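Local coordinates for chitin-binding domain 3 protein (Micromonospora aurantiaca ATCC 27029, PDB 5OPF), which probably uses a bound copper ion to cleave polysaccharide chains such as chitin or cellulose oxidatively, as a lytic polysaccharide monooxygenase, at residues N96-K101 and A161-R166; D111-Y116 and I157-N162. One frame throughout, in Å; residues are numbered along the deposited sequence.

Of the three strands involved, 97-104 comes first along the chain, then 110-118 directly after it, and 154-162 much later. Contact 1 brings 96-101 against 161-166 and closes a loop of 59 residues with no helix in it. Contact 2, between 111-116 and 157-162, closes a loop of 40 residues nested wholly inside the first; the two share Ala161 and Asn162. In contact 1 the strands are neighbours within one antiparallel sheet. Contact 2 joins that sheet to the other, mixed one. Strand 154-162 therefore serves both, edge-on to 97-104 and face-on to 110-118, and Val100 O and Ile159 N, probably hydrogen-bonded, connect the two sites.

Contact 1: residues N96-K101 and A161-R166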
ATOM      1  N   ASN A  96      15.857  -0.474   8.878  1.00  9.10           N
ATOM      2  CA  ASN A  96      15.942   0.790   8.148  1.00  8.35           C
ATOM      3  C   ASN A  96      16.254   0.585   6.676  1.00  8.13           C
ATOM      4  O   ASN A  96      15.723   1.299   5.821  1.00  8.70           O
ATOM      5  CB  ASN A  96      16.960   1.711   8.799  1.00 10.15           C
ATOM      6  CG  ASN A  96      16.541   2.105  10.189  1.00  9.91           C
ATOM      7  OD1 ASN A  96      16.933   1.459  11.168  1.00 13.93           O
ATOM      8  ND2 ASN A  96      15.701   3.124  10.295  1.00  9.33           N
ATOM      9  N   ASN A  97      17.127  -0.369   6.367  1.00 11.08           N
ATOM     10  CA  ASN A  97      17.321  -0.840   5.002  1.00 10.94           C
ATOM     11  C   ASN A  97      16.427  -2.055   4.839  1.00 11.81           C
ATOM     12  O   ASN A  97      16.652  -3.087   5.489  1.00 15.13           O
ATOM     13  CB  ASN A  97      18.775  -1.231   4.776  1.00 14.28           C
ATOM     14  CG  ASN A  97      19.672  -0.050   4.685  1.00 17.65           C
ATOM     15  OD1 ASN A  97      19.833   0.529   3.615  1.00 21.47           O
ATOM     16  ND2 ASN A  97      20.272   0.325   5.805  1.00 22.80           N
ATOM     17  N   PHE A  98      15.408  -1.936   3.996  1.00  9.95           N
ATOM     18  CA  PHE A  98      14.427  -2.991   3.842  1.00 10.21           C
ATOM     19  C   PHE A  98      14.101  -3.130   2.368  1.00 10.12           C
ATOM     20  O   PHE A  98      14.613  -2.392   1.521  1.00 11.51           O
ATOM     21  CB  PHE A  98      13.188  -2.759   4.718  1.00 12.69           C
ATOM     22  CG  PHE A  98      12.338  -1.591   4.296  1.00 11.09           C
ATOM     23  CD1 PHE A  98      12.732  -0.292   4.559  1.00 11.71           C
ATOM     24  CD2 PHE A  98      11.133  -1.800   3.652  1.00 11.69           C
ATOM     25  CE1 PHE A  98      11.949   0.779   4.189  1.00 11.30           C
ATOM     26  CE2 PHE A  98      10.343  -0.738   3.276  1.00 13.33           C
ATOM     27  CZ  PHE A  98      10.746   0.557   3.542  1.00 12.45           C
ATOM     28  N   ARG A  99      13.278  -4.126   2.069  1.00 10.53           N
ATOM     29  CA  ARG A  99      12.898  -4.465   0.708  1.00 10.13           C
ATOM     30  C   ARG A  99      11.385  -4.524   0.604  1.00  9.98           C
ATOM     31  O   ARG A  99      10.727  -5.146   1.446  1.00 12.05           O
ATOM     32  CB  ARG A  99      13.502  -5.823   0.329  1.00 13.67           C
ATOM     33  CG  ARG A  99      15.020  -5.771   0.342  1.00 14.82           C
ATOM     34  CD  ARG A  99      15.676  -7.116   0.573  1.00 17.66           C
ATOM     35  NE  ARG A  99      15.461  -8.070  -0.509  1.00 15.79           N
ATOM     36  CZ  ARG A  99      15.948  -7.954  -1.740  1.00 17.23           C
ATOM     37  NH1 ARG A  99      16.660  -6.884  -2.088  1.00 19.19           N
ATOM     38  NH2 ARG A  99      15.719  -8.907  -2.628  1.00 17.32           N
ATOM     39  N   VAL A 100      10.840  -3.901  -0.438  1.00  7.35           N
ATOM     40  CA  VAL A 100       9.414  -3.935  -0.727  1.00  6.89           C
ATOM     41  C   VAL A 100       9.184  -4.968  -1.819  1.00  6.80           C
ATOM     42  O   VAL A 100       9.706  -4.825  -2.932  1.00  7.69           O
ATOM     43  CB  VAL A 100       8.922  -2.550  -1.177  1.00  7.10           C
ATOM     44  CG1 VAL A 100       7.485  -2.615  -1.685  1.00  8.44           C
ATOM     45  CG2 VAL A 100       9.066  -1.527  -0.036  1.00  9.23           C
ATOM     46  N   LYS A 101       8.413  -6.012  -1.515  1.00  6.82           N
ATOM     47  CA  LYS A 101       8.065  -7.032  -2.498  1.00  6.81           C
ATOM     48  C   LYS A 101       6.738  -6.664  -3.141  1.00  6.37           C
ATOM     49  O   LYS A 101       5.699  -6.618  -2.462  1.00  6.44           O
ATOM     50  CB  LYS A 101       7.960  -8.417  -1.865  1.00  7.71           C
ATOM     51  CG  LYS A 101       7.734  -9.512  -2.901  1.00  8.64           C
ATOM     52  CD  LYS A 101       7.590 -10.884  -2.253  1.00 10.48           C
ATOM     53  CE  LYS A 101       7.113 -11.943  -3.243  1.00 15.90           C
ATOM     54  NZ  LYS A 101       7.022 -13.293  -2.588  1.00 20.78           N
ATOM     55  N   ALA A 161      14.904  -0.176  -0.271  1.00  8.74           N
ATOM     56  CA  ALA A 161      14.503   1.086   0.329  1.00  9.76           C
ATOM     57  C   ALA A 161      15.375   1.324   1.550  1.00 10.40           C
ATOM     58  O   ALA A 161      15.704   0.381   2.278  1.00 11.38           O
ATOM     59  CB  ALA A 161      13.027   1.052   0.739  1.00 11.18           C
ATOM     60  N   ASN A 162      15.766   2.575   1.775  1.00  8.91           N
ATOM     61  CA  ASN A 162      16.598   2.920   2.926  1.00  9.16           C
ATOM     62  C   ASN A 162      15.994   4.148   3.584  1.00  8.25           C
ATOM     63  O   ASN A 162      15.996   5.235   2.995  1.00  8.26           O
ATOM     64  CB  ASN A 162      18.048   3.189   2.531  1.00 13.08           C
ATOM     65  CG  ASN A 162      18.914   3.530   3.736  1.00 14.24           C
ATOM     66  OD1 ASN A 162      18.522   3.282   4.872  1.00 15.76           O
ATOM     67  ND2 ASN A 162      20.082   4.107   3.491  1.00 18.84           N
ATOM     68  N   ALA A 163      15.482   3.972   4.802  1.00  9.00           N
ATOM     69  CA  ALA A 163      14.813   5.031   5.554  1.00  9.40           C
ATOM     70  C   ALA A 163      15.612   5.302   6.825  1.00  8.90           C
ATOM     71  O   ALA A 163      15.276   4.790   7.904  1.00  9.37           O
ATOM     72  CB  ALA A 163      13.367   4.641   5.852  1.00  9.56           C
ATOM     73  N   PRO A 164      16.666   6.117   6.739  1.00  9.91           N
ATOM     74  CA  PRO A 164      17.520   6.340   7.903  1.00 11.27           C
ATOM     75  C   PRO A 164      16.787   7.068   9.011  1.00  8.47           C
ATOM     76  O   PRO A 164      15.932   7.930   8.776  1.00  9.63           O
ATOM     77  CB  PRO A 164      18.654   7.216   7.355  1.00 15.66           C
ATOM     78  CG  PRO A 164      18.586   7.096   5.891  1.00 16.12           C
ATOM     79  CD  PRO A 164      17.175   6.816   5.547  1.00 11.50           C
ATOM     80  N   GLY A 165      17.153   6.719  10.239  1.00  9.88           N
ATOM     81  CA  GLY A 165      16.692   7.424  11.408  1.00 10.44           C
ATOM     82  C   GLY A 165      15.323   7.033  11.914  1.00 10.06           C
ATOM     83  O   GLY A 165      14.943   7.481  12.999  1.00 12.97           O
ATOM     84  N   ARG A 166      14.572   6.208  11.199  1.00  7.74           N
ATOM     85  CA  ARG A 166      13.243   5.825  11.644  1.00  6.93           C
ATOM     86  C   ARG A 166      13.311   4.797  12.763  1.00  6.90           C
ATOM     87  O   ARG A 166      14.083   3.832  12.699  1.00  7.38           O
ATOM     88  CB  ARG A 166      12.456   5.213  10.489  1.00  7.66           C
ATOM     89  CG  ARG A 166      11.730   6.199   9.580  1.00  7.67           C
ATOM     90  CD  ARG A 166      12.666   7.142   8.872  1.00  7.82           C
ATOM     91  NE  ARG A 166      11.938   7.859   7.838  1.00  7.18           N
ATOM     92  CZ  ARG A 166      12.503   8.552   6.862  1.00  7.88           C
ATOM     93  NH1 ARG A 166      13.818   8.652   6.790  1.00  9.22           N
ATOM     94  NH2 ARG A 166      11.734   9.141   5.956  1.00  8.85           N
TER
HETATM   95  O   HOH W   1      15.618   1.693  13.864  1.00 30.02           O
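Asn96 holds CG beside its backbone N, anti to the carbonyl carbon (chi1 -64°), and chi2 of 94° then turns ND2 toward the type II beta turn Ala163-Arg166. ND2 spends both hydrogens there: one on Ala163 O at 2.9 Å, the other on a lone pair of Arg166 O at 3.0 Å. Both acceptors lie close to the amide plane, so the pair of bonds fixes the rotation of the group. A water lies 3.0 Å from Asn96 OD1 and also within hydrogen-bonding distance of Arg166 O. An alanine here is likely to leave both turn carbonyls without their shared donor and the turn freer to shift. On the backbone, Ala163 N donates to Asn96 O at 2.9 Å.

From here the two strands run on as antiparallel neighbours in one sheet of the immunoglobulin-like beta sandwich that forms the LPMO core. Phe98 and Ala161 are a hydrogen-bonded pair, N to O in both directions. The Phe98 side chain, with CG wedged between N and the carbonyl carbon (chi1 69°), swings its ring over Ala161: CB of Ala161 sits 3.8 Å from the ring centroid, a CH-pi contact over the face, while Ala163 CB lies at the ring edge. Beyond the ring, Val117 of the other sheet touches Phe98. On the opposite face of the strands, Asn97 and Asn162 lie side by side without bonding; their OD1 atoms are 3.3 Å apart. Arg166 sends its guanidinium away, NE to Thr118 O and NH2 to Glu135, while NH1 reaches back to Pro164 O at 3.0 Å.

Contact 2: residues D111-Y116 and I157-N162; sequences DYIRVY and IQIPAN
Ile113 and Val115 face Ile159 and Ala161 across the interior of the beta sandwich, where the two sheets of the LPMO core lie one on the other. The strand segments 112-116 and 157-162 run in roughly the same direction, 29° apart, with axes 8.2 Å from each other at closest approach. Side chains fill that gap, and the contact across it is purely apolar.

Ile159 is the central bump. Its two branches part: CD1 goes to Ile113, and CG2 meets CG2 of Val115 at 3.9 Å, so the residue settles into the hollow between the two side chains of the facing strand. Against Ile113 it comes in nearly at a right angle, CD1 resting 3.9 Å from Ile113 CG2 and 4.1 Å from Ile113 CD1. That fit is reached with chi2 of Ile159 at 108°, well off a staggered value, which suggests some torsional strain accepted for the packing.

Val115 answers in kind. Its forked end slots between Ile159 and Ala161, one methyl for each, and the small Ala161 provides the shallow dip. The cluster goes on outside these strands: Val100, next to 154-162 in its sheet, also touches Val115, and Trp148 touches both Ile113 and Ile157. At the far end CD1 of Ile113, on a fully extended branch, touches CG2 of Ile157 more loosely, at 4.4 Å, whereas CG1 of Val115 lies 4.0 Å from the CB of Ala161.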
ATOM      1  N   ASP A 111       6.440   1.390 -15.462  1.00  6.89           N
ATOM      2  CA  ASP A 111       7.195   2.565 -15.886  1.00  7.01           C
ATOM      3  C   ASP A 111       8.115   3.014 -14.760  1.00  7.15           C
ATOM      4  O   ASP A 111       9.233   3.499 -15.008  1.00  7.94           O
ATOM      5  CB  ASP A 111       6.250   3.714 -16.270  1.00  7.21           C
ATOM      6  CG  ASP A 111       5.445   3.453 -17.529  1.00  9.13           C
ATOM      7  OD1 ASP A 111       5.608   2.412 -18.200  1.00  8.48           O
ATOM      8  OD2 ASP A 111       4.658   4.357 -17.886  1.00 10.38           O
ATOM      9  N   TYR A 112       7.656   2.852 -13.522  1.00  6.57           N
ATOM     10  CA  TYR A 112       8.435   3.089 -12.314  1.00  6.70           C
ATOM     11  C   TYR A 112       7.634   2.549 -11.142  1.00  6.63           C
ATOM     12  O   TYR A 112       6.409   2.387 -11.226  1.00  6.63           O
ATOM     13  CB  TYR A 112       8.761   4.580 -12.086  1.00  7.41           C
ATOM     14  CG  TYR A 112       7.589   5.528 -12.216  1.00  7.57           C
ATOM     15  CD1 TYR A 112       6.752   5.807 -11.142  1.00  7.44           C
ATOM     16  CD2 TYR A 112       7.332   6.169 -13.413  1.00  7.33           C
ATOM     17  CE1 TYR A 112       5.674   6.688 -11.269  1.00  7.76           C
ATOM     18  CE2 TYR A 112       6.277   7.050 -13.547  1.00  8.35           C
ATOM     19  CZ  TYR A 112       5.443   7.311 -12.468  1.00  8.02           C
ATOM     20  OH  TYR A 112       4.384   8.193 -12.617  1.00 10.23           O
ATOM     21  N   ILE A 113       8.341   2.258 -10.050  1.00  6.35           N
ATOM     22  CA  ILE A 113       7.727   2.037  -8.744  1.00  6.47           C
ATOM     23  C   ILE A 113       8.503   2.882  -7.747  1.00  5.37           C
ATOM     24  O   ILE A 113       9.733   2.775  -7.675  1.00  7.69           O
ATOM     25  CB  ILE A 113       7.729   0.554  -8.316  1.00  6.97           C
ATOM     26  CG1 ILE A 113       6.960  -0.309  -9.316  1.00  7.34           C
ATOM     27  CG2 ILE A 113       7.104   0.419  -6.916  1.00  7.89           C
ATOM     28  CD1 ILE A 113       6.930  -1.798  -8.984  1.00  8.82           C
ATOM     29  N   ARG A 114       7.792   3.731  -7.008  1.00  5.19           N
ATOM     30  CA  ARG A 114       8.389   4.635  -6.037  1.00  5.64           C
ATOM     31  C   ARG A 114       7.972   4.203  -4.640  1.00  4.94           C
ATOM     32  O   ARG A 114       6.801   3.901  -4.399  1.00  6.13           O
ATOM     33  CB  ARG A 114       7.941   6.073  -6.297  1.00  5.63           C
ATOM     34  CG  ARG A 114       8.502   6.635  -7.578  1.00  6.69           C
ATOM     35  CD  ARG A 114       7.875   7.961  -8.000  1.00  7.77           C
ATOM     36  NE  ARG A 114       8.370   8.347  -9.318  1.00  8.04           N
ATOM     37  CZ  ARG A 114       7.757   9.181 -10.150  1.00  7.91           C
ATOM     38  NH1 ARG A 114       6.629   9.782  -9.804  1.00  8.52           N
ATOM     39  NH2 ARG A 114       8.279   9.400 -11.345  1.00  9.64           N
ATOM     40  N   VAL A 115       8.937   4.184  -3.721  1.00  5.60           N
ATOM     41  CA  VAL A 115       8.713   3.823  -2.323  1.00  5.29           C
ATOM     42  C   VAL A 115       9.036   5.027  -1.447  1.00  5.14           C
ATOM     43  O   VAL A 115      10.173   5.525  -1.449  1.00  6.04           O
ATOM     44  CB  VAL A 115       9.549   2.602  -1.906  1.00  6.05           C
ATOM     45  CG1 VAL A 115       9.355   2.281  -0.416  1.00  6.86           C
ATOM     46  CG2 VAL A 115       9.215   1.393  -2.765  1.00  6.89           C
ATOM     47  N   TYR A 116       8.035   5.475  -0.696  1.00  5.28           N
ATOM     48  CA  TYR A 116       8.154   6.556   0.269  1.00  5.35           C
ATOM     49  C   TYR A 116       7.974   5.985   1.675  1.00  5.37           C
ATOM     50  O   TYR A 116       7.247   5.007   1.877  1.00  5.62           O
ATOM     51  CB  TYR A 116       7.040   7.602   0.052  1.00  5.45           C
ATOM     52  CG  TYR A 116       7.085   8.294  -1.287  1.00  5.52           C
ATOM     53  CD1 TYR A 116       6.481   7.743  -2.407  1.00  5.89           C
ATOM     54  CD2 TYR A 116       7.738   9.502  -1.434  1.00  6.17           C
ATOM     55  CE1 TYR A 116       6.542   8.369  -3.628  1.00  7.41           C
ATOM     56  CE2 TYR A 116       7.802  10.137  -2.663  1.00  8.42           C
ATOM     57  CZ  TYR A 116       7.204   9.557  -3.755  1.00  6.92           C
ATOM     58  OH  TYR A 116       7.261  10.173  -4.995  1.00 11.52           O
ATOM     59  N   ILE A 157       8.734  -8.460  -7.833  1.00  7.09           N
ATOM     60  CA  ILE A 157      10.024  -7.792  -7.820  1.00  7.71           C
ATOM     61  C   ILE A 157      10.248  -7.181  -6.448  1.00  7.36           C
ATOM     62  O   ILE A 157       9.295  -6.795  -5.761  1.00  7.34           O
ATOM     63  CB  ILE A 157      10.122  -6.754  -8.962  1.00  7.62           C
ATOM     64  CG1 ILE A 157      11.584  -6.355  -9.169  1.00 10.72           C
ATOM     65  CG2 ILE A 157       9.213  -5.549  -8.701  1.00  8.83           C
ATOM     66  CD1 ILE A 157      11.830  -5.693 -10.511  1.00 12.41           C
ATOM     67  N   GLN A 158      11.514  -7.092  -6.046  1.00  8.00           N
ATOM     68  CA  GLN A 158      11.892  -6.480  -4.779  1.00  8.28           C
ATOM     69  C   GLN A 158      12.515  -5.115  -5.042  1.00  9.32           C
ATOM     70  O   GLN A 158      13.432  -4.999  -5.860  1.00 10.69           O
ATOM     71  CB  GLN A 158      12.896  -7.357  -4.027  1.00 10.93           C
ATOM     72  CG  GLN A 158      12.404  -8.765  -3.686  1.00 13.74           C
ATOM     73  CD  GLN A 158      11.685  -8.867  -2.353  1.00 15.11           C
ATOM     74  OE1 GLN A 158      11.502  -7.879  -1.647  1.00 15.11           O
ATOM     75  NE2 GLN A 158      11.274 -10.077  -2.004  1.00 19.58           N
ATOM     76  N   ILE A 159      12.038  -4.092  -4.340  1.00  8.97           N
ATOM     77  CA  ILE A 159      12.549  -2.727  -4.457  1.00  8.58           C
ATOM     78  C   ILE A 159      13.308  -2.393  -3.177  1.00  8.03           C
ATOM     79  O   ILE A 159      12.695  -2.307  -2.102  1.00  8.26           O
ATOM     80  CB  ILE A 159      11.426  -1.706  -4.684  1.00  9.03           C
ATOM     81  CG1 ILE A 159      10.596  -2.046  -5.926  1.00 11.92           C
ATOM     82  CG2 ILE A 159      12.010  -0.313  -4.811  1.00  9.86           C
ATOM     83  CD1 ILE A 159       9.220  -2.554  -5.634  1.00 12.48           C
ATOM     84  N   PRO A 160      14.616  -2.172  -3.241  1.00  7.51           N
ATOM     85  CA  PRO A 160      15.354  -1.738  -2.048  1.00  8.09           C
ATOM     86  C   PRO A 160      14.907  -0.364  -1.587  1.00  8.23           C
ATOM     87  O   PRO A 160      14.595   0.512  -2.394  1.00  9.28           O
ATOM     88  CB  PRO A 160      16.814  -1.705  -2.520  1.00  9.49           C
ATOM     89  CG  PRO A 160      16.841  -2.538  -3.753  1.00 10.77           C
ATOM     90  CD  PRO A 160      15.500  -2.365  -4.399  1.00  8.68           C
ATOM     91  N   ALA A 161      14.904  -0.176  -0.271  1.00  8.74           N
ATOM     92  CA  ALA A 161      14.503   1.086   0.329  1.00  9.76           C
ATOM     93  C   ALA A 161      15.375   1.324   1.550  1.00 10.40           C
ATOM     94  O   ALA A 161      15.704   0.381   2.278  1.00 11.38           O
ATOM     95  CB  ALA A 161      13.027   1.052   0.739  1.00 11.18           C
ATOM     96  N   ASN A 162      15.766   2.575   1.775  1.00  8.91           N
ATOM     97  CA  ASN A 162      16.598   2.920   2.926  1.00  9.16           C
ATOM     98  C   ASN A 162      15.994   4.148   3.584  1.00  8.25           C
ATOM     99  O   ASN A 162      15.996   5.235   2.995  1.00  8.26           O
ATOM    100  CB  ASN A 162      18.048   3.189   2.531  1.00 13.08           C
ATOM    101  CG  ASN A 162      18.914   3.530   3.736  1.00 14.24           C
ATOM    102  OD1 ASN A 162      18.522   3.282   4.872  1.00 15.76           O
ATOM    103  ND2 ASN A 162      20.082   4.107   3.491  1.00 18.84           N
TER